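Local atomic coordinates of uncharacterized protein (Bombyx mori, PDB entry 5AZ0), a protein that probably reduces aldehydes and ketones with a nicotinamide cofactor, as a silkworm aldo-keto reductase built on a TIM barrel. Residues F74-P79 against P338-K343; K104-Y109 against L316-Y321. All blocks are in the same frame, centred on the assembly; numbering follows the deposited sequence.

Both contacts are buried and lie on the same side of the chain's centre, their own centres about 12 Å apart. Each fastens the loop region that follows helix 297-304 to the chain leaving a parallel barrel strand: 68-70 in contact 1, 100-105 in contact 2. Contact 1 is partly polar, an arginine tying two backbone carbonyls together beside a phenylalanine and a methionine; contact 2 is aromatic, two indoles and an amide without a hydrogen bond between the segments. They also touch directly through Trp-106, which meets residues of both segments of contact 1, and Tyr-75 OH and Lys-104 NZ are 2.8 Å apart, probably hydrogen-bonded.

Contact 1. Residues F74-P79 against P338-K343; sequences FYRVEP and PIAMRK
Arg-76 reaches from the loop ahead of helix 78-90 to the carbonyl of Ala-340. Its CB already points toward the 338-343 segment, and CG lies beside the backbone N and anti to the carbonyl carbon (chi1 -76°). The chain then bends about CB-CG (chi2) and runs on through CD and NE, leaving the contact to its flat end. There NH1 turns back to its own segment and donates to Phe-74 O at 2.8 Å, while also lying over one face of the Phe-74 ring, toward the rim. NH2 donates to Ala-340 O at 2.9 Å along an almost straight line (176°), onto a lone pair and within the guanidinium plane. Two carbonyls, one from each segment, thus fix the rotation of the group. The same NH2 lies 3.9 Å from Ala-340 CB.

The Phe-74 ring comes in next to the same carbonyl, CE1 lying 3.2 Å from Ala-340 O. Its CZ meets Met-341 CE at 3.6 Å, and the sulfur stands at the ring edge in a Met-aromatic contact, SD 5.1 Å from the Phe-74 centroid. Bends at chi2 and chi3 fold the methionine back toward the ring, although its CB points away. A leucine in place of Arg-76 would probably leave Phe-74 O and Ala-340 O each without the N-H it accepts from the guanidinium, and the 338-343 segment less firmly tied. Outside the segments, Trp-344 makes a cation-pi contact with the guanidinium. This is a C-terminal tail folded over a loop after a barrel strand, as in other aldo-keto reductases.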
loop_
_atom_site.group_PDB
_atom_site.type_symbol
_atom_site.label_atom_id
_atom_site.label_comp_id
_atom_site.label_asym_id
_atom_site.label_seq_id
_atom_site.Cartn_x
_atom_site.Cartn_y
_atom_site.Cartn_z
ATOM N N PHE A 74 -8.760 -1.042 -8.621
ATOM C CA PHE A 74 -9.239 0.333 -8.477
ATOM C C PHE A 74 -8.370 1.436 -9.060
ATOM O O PHE A 74 -8.854 2.513 -9.250
ATOM C CB PHE A 74 -9.498 0.631 -6.990
ATOM C CG PHE A 74 -10.201 1.933 -6.735
ATOM C CD1 PHE A 74 -11.538 2.074 -7.069
ATOM C CD2 PHE A 74 -9.535 3.012 -6.112
ATOM C CE1 PHE A 74 -12.217 3.295 -6.831
ATOM C CE2 PHE A 74 -10.205 4.229 -5.860
ATOM C CZ PHE A 74 -11.546 4.370 -6.231
ATOM N N TYR A 75 -7.074 1.228 -9.236
ATOM C CA TYR A 75 -6.204 2.295 -9.697
ATOM C C TYR A 75 -6.207 2.548 -11.209
ATOM O O TYR A 75 -5.547 3.473 -11.670
ATOM C CB TYR A 75 -4.799 2.060 -9.219
ATOM C CG TYR A 75 -4.609 1.900 -7.697
ATOM C CD1 TYR A 75 -5.577 2.292 -6.762
ATOM C CD2 TYR A 75 -3.431 1.370 -7.229
ATOM C CE1 TYR A 75 -5.360 2.133 -5.395
ATOM C CE2 TYR A 75 -3.196 1.212 -5.875
ATOM C CZ TYR A 75 -4.139 1.592 -4.949
ATOM O OH TYR A 75 -3.827 1.368 -3.616
ATOM N N ARG A 76 -6.925 1.714 -11.953
ATOM C CA ARG A 76 -7.289 1.924 -13.352
ATOM C C ARG A 76 -6.163 1.602 -14.312
ATOM O O ARG A 76 -6.438 1.351 -15.432
ATOM C CB ARG A 76 -7.831 3.360 -13.681
ATOM C CG ARG A 76 -9.278 3.639 -13.246
ATOM C CD ARG A 76 -9.335 4.489 -12.020
ATOM N NE ARG A 76 -10.657 5.050 -11.798
ATOM C CZ ARG A 76 -11.351 5.005 -10.652
ATOM N NH1 ARG A 76 -10.887 4.395 -9.515
ATOM N NH2 ARG A 76 -12.544 5.601 -10.618
ATOM N N VAL A 77 -4.934 1.548 -13.851
ATOM C CA VAL A 77 -3.782 1.525 -14.697
ATOM C C VAL A 77 -3.115 0.138 -14.809
ATOM O O VAL A 77 -1.986 0.059 -15.271
ATOM C CB VAL A 77 -2.743 2.588 -14.217
ATOM C CG1 VAL A 77 -3.335 3.975 -14.424
ATOM C CG2 VAL A 77 -2.309 2.397 -12.734
ATOM N N GLU A 78 -3.768 -0.956 -14.402
ATOM C CA GLU A 78 -3.086 -2.279 -14.489
ATOM C C GLU A 78 -2.612 -2.608 -15.916
ATOM O O GLU A 78 -1.483 -3.096 -16.095
ATOM C CB GLU A 78 -3.988 -3.401 -13.971
ATOM C CG GLU A 78 -4.241 -3.341 -12.440
ATOM C CD GLU A 78 -5.370 -4.245 -11.995
ATOM O OE1 GLU A 78 -6.428 -4.148 -12.620
ATOM O OE2 GLU A 78 -5.212 -5.066 -11.034
ATOM N N PRO A 79 -3.445 -2.329 -16.954
ATOM C CA PRO A 79 -2.970 -2.659 -18.355
ATOM C C PRO A 79 -1.679 -1.941 -18.679
ATOM O O PRO A 79 -0.699 -2.549 -19.092
ATOM C CB PRO A 79 -4.175 -2.234 -19.232
ATOM C CG PRO A 79 -5.343 -2.303 -18.277
ATOM C CD PRO A 79 -4.796 -1.750 -16.998
ATOM N N PRO A 338 -19.357 8.811 -3.723
ATOM C CA PRO A 338 -19.130 9.298 -5.112
ATOM C C PRO A 338 -18.971 8.154 -6.112
ATOM O O PRO A 338 -18.439 7.053 -5.745
ATOM C CB PRO A 338 -17.830 10.120 -5.040
ATOM C CG PRO A 338 -17.439 10.162 -3.610
ATOM C CD PRO A 338 -18.399 9.367 -2.757
ATOM N N ILE A 339 -19.415 8.395 -7.358
ATOM C CA ILE A 339 -19.411 7.322 -8.377
ATOM C C ILE A 339 -17.978 6.769 -8.683
ATOM O O ILE A 339 -17.828 5.572 -8.855
ATOM C CB ILE A 339 -20.163 7.724 -9.680
ATOM C CG1 ILE A 339 -20.496 6.479 -10.542
ATOM C CG2 ILE A 339 -19.369 8.763 -10.486
ATOM C CD1 ILE A 339 -21.838 6.579 -11.291
ATOM N N ALA A 340 -16.955 7.634 -8.721
ATOM C CA ALA A 340 -15.576 7.223 -8.923
ATOM C C ALA A 340 -15.006 6.199 -7.874
ATOM O O ALA A 340 -13.979 5.582 -8.132
ATOM C CB ALA A 340 -14.657 8.434 -9.003
ATOM N N MET A 341 -15.696 6.006 -6.743
ATOM C CA MET A 341 -15.343 5.019 -5.751
ATOM C C MET A 341 -16.148 3.731 -5.933
ATOM O O MET A 341 -16.084 2.850 -5.074
ATOM C CB MET A 341 -15.605 5.598 -4.356
ATOM C CG MET A 341 -15.060 7.009 -4.133
ATOM S SD MET A 341 -13.323 7.175 -4.402
ATOM C CE MET A 341 -12.697 5.970 -3.239
ATOM N N ARG A 342 -16.906 3.612 -7.033
ATOM C CA ARG A 342 -17.824 2.485 -7.241
ATOM C C ARG A 342 -17.821 1.844 -8.660
ATOM O O ARG A 342 -18.042 0.654 -8.781
ATOM C CB ARG A 342 -19.260 2.940 -6.936
ATOM C CG ARG A 342 -19.616 3.070 -5.471
ATOM C CD ARG A 342 -21.082 3.529 -5.228
ATOM N NE ARG A 342 -21.481 4.823 -5.805
ATOM C CZ ARG A 342 -22.214 5.035 -6.926
ATOM N NH1 ARG A 342 -22.669 4.052 -7.715
ATOM N NH2 ARG A 342 -22.490 6.295 -7.296
ATOM N N LYS A 343 -17.680 2.658 -9.712
ATOM C CA LYS A 343 -17.831 2.236 -11.124
ATOM C C LYS A 343 -16.779 2.954 -11.915
ATOM O O LYS A 343 -16.653 4.155 -11.808
ATOM C CB LYS A 343 -19.198 2.622 -11.701
ATOM C CG LYS A 343 -20.351 1.812 -11.131
ATOM C CD LYS A 343 -21.746 2.338 -11.557
ATOM C CE LYS A 343 -22.738 1.188 -11.473
ATOM N NZ LYS A 343 -24.145 1.579 -11.339
#

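Contact 2. Residues K104-Y109 against L316-Y321; sequences KVWQHY and LFWQPY
Trp-106 and Trp-318 meet through the far corners of their indoles, CH2 to CH2 at 3.6 Å. The corner of Trp-106 arrives at the rim of Trp-318, near that ring's plane, and its CZ2 lies 3.7 Å from Trp-318 CH2. The six-membered rings are inclined at 65° with centroids 5.7 Å apart, an oblique pairing rather than a stack. Gln-107 supplies the third surface: its NE2 is 3.5 Å from Trp-318 CZ2, with the amide plane at 89° to the indole.

The amide is placed by a bend at chi2 (67°), which folds the glutamine back until NE2 stands 3.2 Å above the centre of the Trp-106 ring. One amide nitrogen touches both indoles, over the face of Trp-106 and obliquely at the CZ2-CH2 side of Trp-318. Phe-317 CE1 lies 3.6 Å above the plane of the Trp-318 ring, over its centre. Trp-106 is fixed at its polar end by Met-341 O, which accepts from NE1, and Phe-74 stacks on its ring. Trp-138 meets both indoles, edge-to-face with Trp-318, and His-137 is edge-to-face with Trp-106. This aromatic cluster is consistent with the wall of a substrate pocket, as a tryptophan in this place is in aldose reductase.

The backbones are held by type I turns, Trp-106 to Tyr-109 and Trp-318 to Tyr-321. Trp-106 follows directly on strand 100-105, where Val-105 pairs through its backbone with Leu-135 of strand 133-136 and its side chain touches Ser-118 of helix 112-126; the 316-321 segment approaches from the long loop after helix 297-304, at the carboxyl end of the barrel strands.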
loop_
_atom_site.group_PDB
_atom_site.type_symbol
_atom_site.label_atom_id
_atom_site.label_comp_id
_atom_site.label_asym_id
_atom_site.label_seq_id
_atom_site.Cartn_x
_atom_site.Cartn_y
_atom_site.Cartn_z
ATOM N N LYS A 104 -5.067 -5.817 -5.944
ATOM C CA LYS A 104 -6.053 -5.671 -4.877
ATOM C C LYS A 104 -7.484 -5.802 -5.444
ATOM O O LYS A 104 -7.717 -5.426 -6.577
ATOM C CB LYS A 104 -5.879 -4.382 -4.070
ATOM C CG LYS A 104 -4.458 -4.047 -3.694
ATOM C CD LYS A 104 -4.370 -2.679 -3.024
ATOM C CE LYS A 104 -2.894 -2.292 -3.060
ATOM N NZ LYS A 104 -2.636 -0.923 -2.648
ATOM N N VAL A 105 -8.362 -6.411 -4.659
ATOM C CA VAL A 105 -9.754 -6.738 -5.025
ATOM C C VAL A 105 -10.611 -5.732 -4.264
ATOM O O VAL A 105 -10.542 -5.634 -2.953
ATOM C CB VAL A 105 -10.097 -8.134 -4.498
ATOM C CG1 VAL A 105 -11.585 -8.492 -4.645
ATOM C CG2 VAL A 105 -9.246 -9.159 -5.244
ATOM N N TRP A 106 -11.489 -5.066 -5.006
ATOM C CA TRP A 106 -12.329 -4.024 -4.464
ATOM C C TRP A 106 -13.626 -4.536 -3.848
ATOM O O TRP A 106 -13.925 -5.771 -3.858
ATOM C CB TRP A 106 -12.592 -3.012 -5.606
ATOM C CG TRP A 106 -13.063 -1.605 -5.247
ATOM C CD1 TRP A 106 -14.293 -1.069 -5.548
ATOM C CD2 TRP A 106 -12.322 -0.556 -4.606
ATOM N NE1 TRP A 106 -14.370 0.235 -5.111
ATOM C CE2 TRP A 106 -13.187 0.596 -4.547
ATOM C CE3 TRP A 106 -11.053 -0.463 -4.060
ATOM C CZ2 TRP A 106 -12.799 1.796 -3.971
ATOM C CZ3 TRP A 106 -10.636 0.734 -3.491
ATOM C CH2 TRP A 106 -11.507 1.865 -3.444
ATOM N N GLN A 107 -14.438 -3.583 -3.342
ATOM C CA GLN A 107 -15.536 -3.830 -2.359
ATOM C C GLN A 107 -16.691 -4.566 -2.917
ATOM O O GLN A 107 -17.399 -5.289 -2.170
ATOM C CB GLN A 107 -16.061 -2.516 -1.736
ATOM C CG GLN A 107 -15.131 -1.922 -0.679
ATOM C CD GLN A 107 -13.802 -1.410 -1.201
ATOM O OE1 GLN A 107 -12.858 -2.173 -1.320
ATOM N NE2 GLN A 107 -13.688 -0.124 -1.425
ATOM N N HIS A 108 -16.841 -4.504 -4.249
ATOM C CA HIS A 108 -17.921 -5.299 -4.894
ATOM C C HIS A 108 -17.602 -6.699 -5.269
ATOM O O HIS A 108 -18.483 -7.421 -5.779
ATOM C CB HIS A 108 -18.565 -4.537 -6.049
ATOM C CG HIS A 108 -17.651 -4.210 -7.174
ATOM N ND1 HIS A 108 -16.584 -3.369 -7.038
ATOM C CD2 HIS A 108 -17.704 -4.538 -8.492
ATOM C CE1 HIS A 108 -16.001 -3.200 -8.216
ATOM N NE2 HIS A 108 -16.678 -3.878 -9.113
ATOM N N TYR A 109 -16.401 -7.173 -4.921
ATOM C CA TYR A 109 -16.047 -8.570 -5.272
ATOM C C TYR A 109 -15.775 -9.345 -3.984
ATOM O O TYR A 109 -14.709 -9.991 -3.830
ATOM C CB TYR A 109 -14.824 -8.508 -6.287
ATOM C CG TYR A 109 -15.236 -8.141 -7.684
ATOM C CD1 TYR A 109 -15.882 -9.054 -8.476
ATOM C CD2 TYR A 109 -15.037 -6.885 -8.223
ATOM C CE1 TYR A 109 -16.348 -8.734 -9.734
ATOM C CE2 TYR A 109 -15.480 -6.564 -9.542
ATOM C CZ TYR A 109 -16.134 -7.480 -10.264
ATOM O OH TYR A 109 -16.568 -7.228 -11.555
ATOM N N LEU A 316 -15.127 9.383 4.523
ATOM C CA LEU A 316 -16.321 9.510 5.397
ATOM C C LEU A 316 -17.533 8.879 4.818
ATOM O O LEU A 316 -18.316 8.298 5.563
ATOM C CB LEU A 316 -16.594 10.986 5.756
ATOM C CG LEU A 316 -15.454 11.500 6.674
ATOM C CD1 LEU A 316 -15.338 13.015 6.612
ATOM C CD2 LEU A 316 -15.541 10.956 8.122
ATOM N N PHE A 317 -17.659 8.892 3.482
ATOM C CA PHE A 317 -18.753 8.137 2.787
ATOM C C PHE A 317 -18.841 6.660 3.101
ATOM O O PHE A 317 -19.880 6.102 2.894
ATOM C CB PHE A 317 -18.721 8.324 1.278
ATOM C CG PHE A 317 -17.343 8.270 0.685
ATOM C CD1 PHE A 317 -16.763 7.049 0.349
ATOM C CD2 PHE A 317 -16.653 9.428 0.432
ATOM C CE1 PHE A 317 -15.484 7.004 -0.191
ATOM C CE2 PHE A 317 -15.382 9.388 -0.103
ATOM C CZ PHE A 317 -14.783 8.165 -0.403
ATOM N N TRP A 318 -17.782 6.019 3.662
ATOM C CA TRP A 318 -17.920 4.611 4.043
ATOM C C TRP A 318 -18.258 4.336 5.483
ATOM O O TRP A 318 -18.531 3.172 5.821
ATOM C CB TRP A 318 -16.637 3.824 3.632
ATOM C CG TRP A 318 -16.501 3.637 2.119
ATOM C CD1 TRP A 318 -17.524 3.465 1.201
ATOM C CD2 TRP A 318 -15.288 3.569 1.365
ATOM N NE1 TRP A 318 -17.004 3.295 -0.061
ATOM C CE2 TRP A 318 -15.646 3.357 0.001
ATOM C CE3 TRP A 318 -13.939 3.619 1.703
ATOM C CZ2 TRP A 318 -14.709 3.223 -1.006
ATOM C CZ3 TRP A 318 -12.980 3.480 0.675
ATOM C CH2 TRP A 318 -13.395 3.281 -0.676
ATOM N N GLN A 319 -18.283 5.368 6.339
ATOM C CA GLN A 319 -18.657 5.165 7.794
ATOM C C GLN A 319 -19.884 4.352 8.081
ATOM O O GLN A 319 -19.830 3.506 8.968
ATOM C CB GLN A 319 -18.795 6.452 8.594
ATOM C CG GLN A 319 -17.543 7.320 8.625
ATOM C CD GLN A 319 -17.536 8.376 9.749
ATOM O OE1 GLN A 319 -16.467 8.781 10.225
ATOM N NE2 GLN A 319 -18.728 8.848 10.141
ATOM N N PRO A 320 -20.983 4.554 7.329
ATOM C CA PRO A 320 -22.213 3.760 7.629
ATOM C C PRO A 320 -22.166 2.285 7.243
ATOM O O PRO A 320 -23.131 1.557 7.532
ATOM C CB PRO A 320 -23.314 4.433 6.794
ATOM C CG PRO A 320 -22.692 5.599 6.146
ATOM C CD PRO A 320 -21.189 5.549 6.271
ATOM N N TYR A 321 -21.078 1.805 6.605
ATOM C CA TYR A 321 -21.061 0.382 6.128
ATOM C C TYR A 321 -20.557 -0.527 7.181
ATOM O O TYR A 321 -19.673 -0.178 7.931
ATOM C CB TYR A 321 -20.248 0.284 4.799
ATOM C CG TYR A 321 -21.003 0.978 3.702
ATOM C CD1 TYR A 321 -20.879 2.302 3.509
ATOM C CD2 TYR A 321 -21.891 0.253 2.886
ATOM C CE1 TYR A 321 -21.654 2.951 2.561
ATOM C CE2 TYR A 321 -22.662 0.862 1.920
ATOM C CZ TYR A 321 -22.553 2.203 1.771
ATOM O OH TYR A 321 -23.298 2.825 0.808
#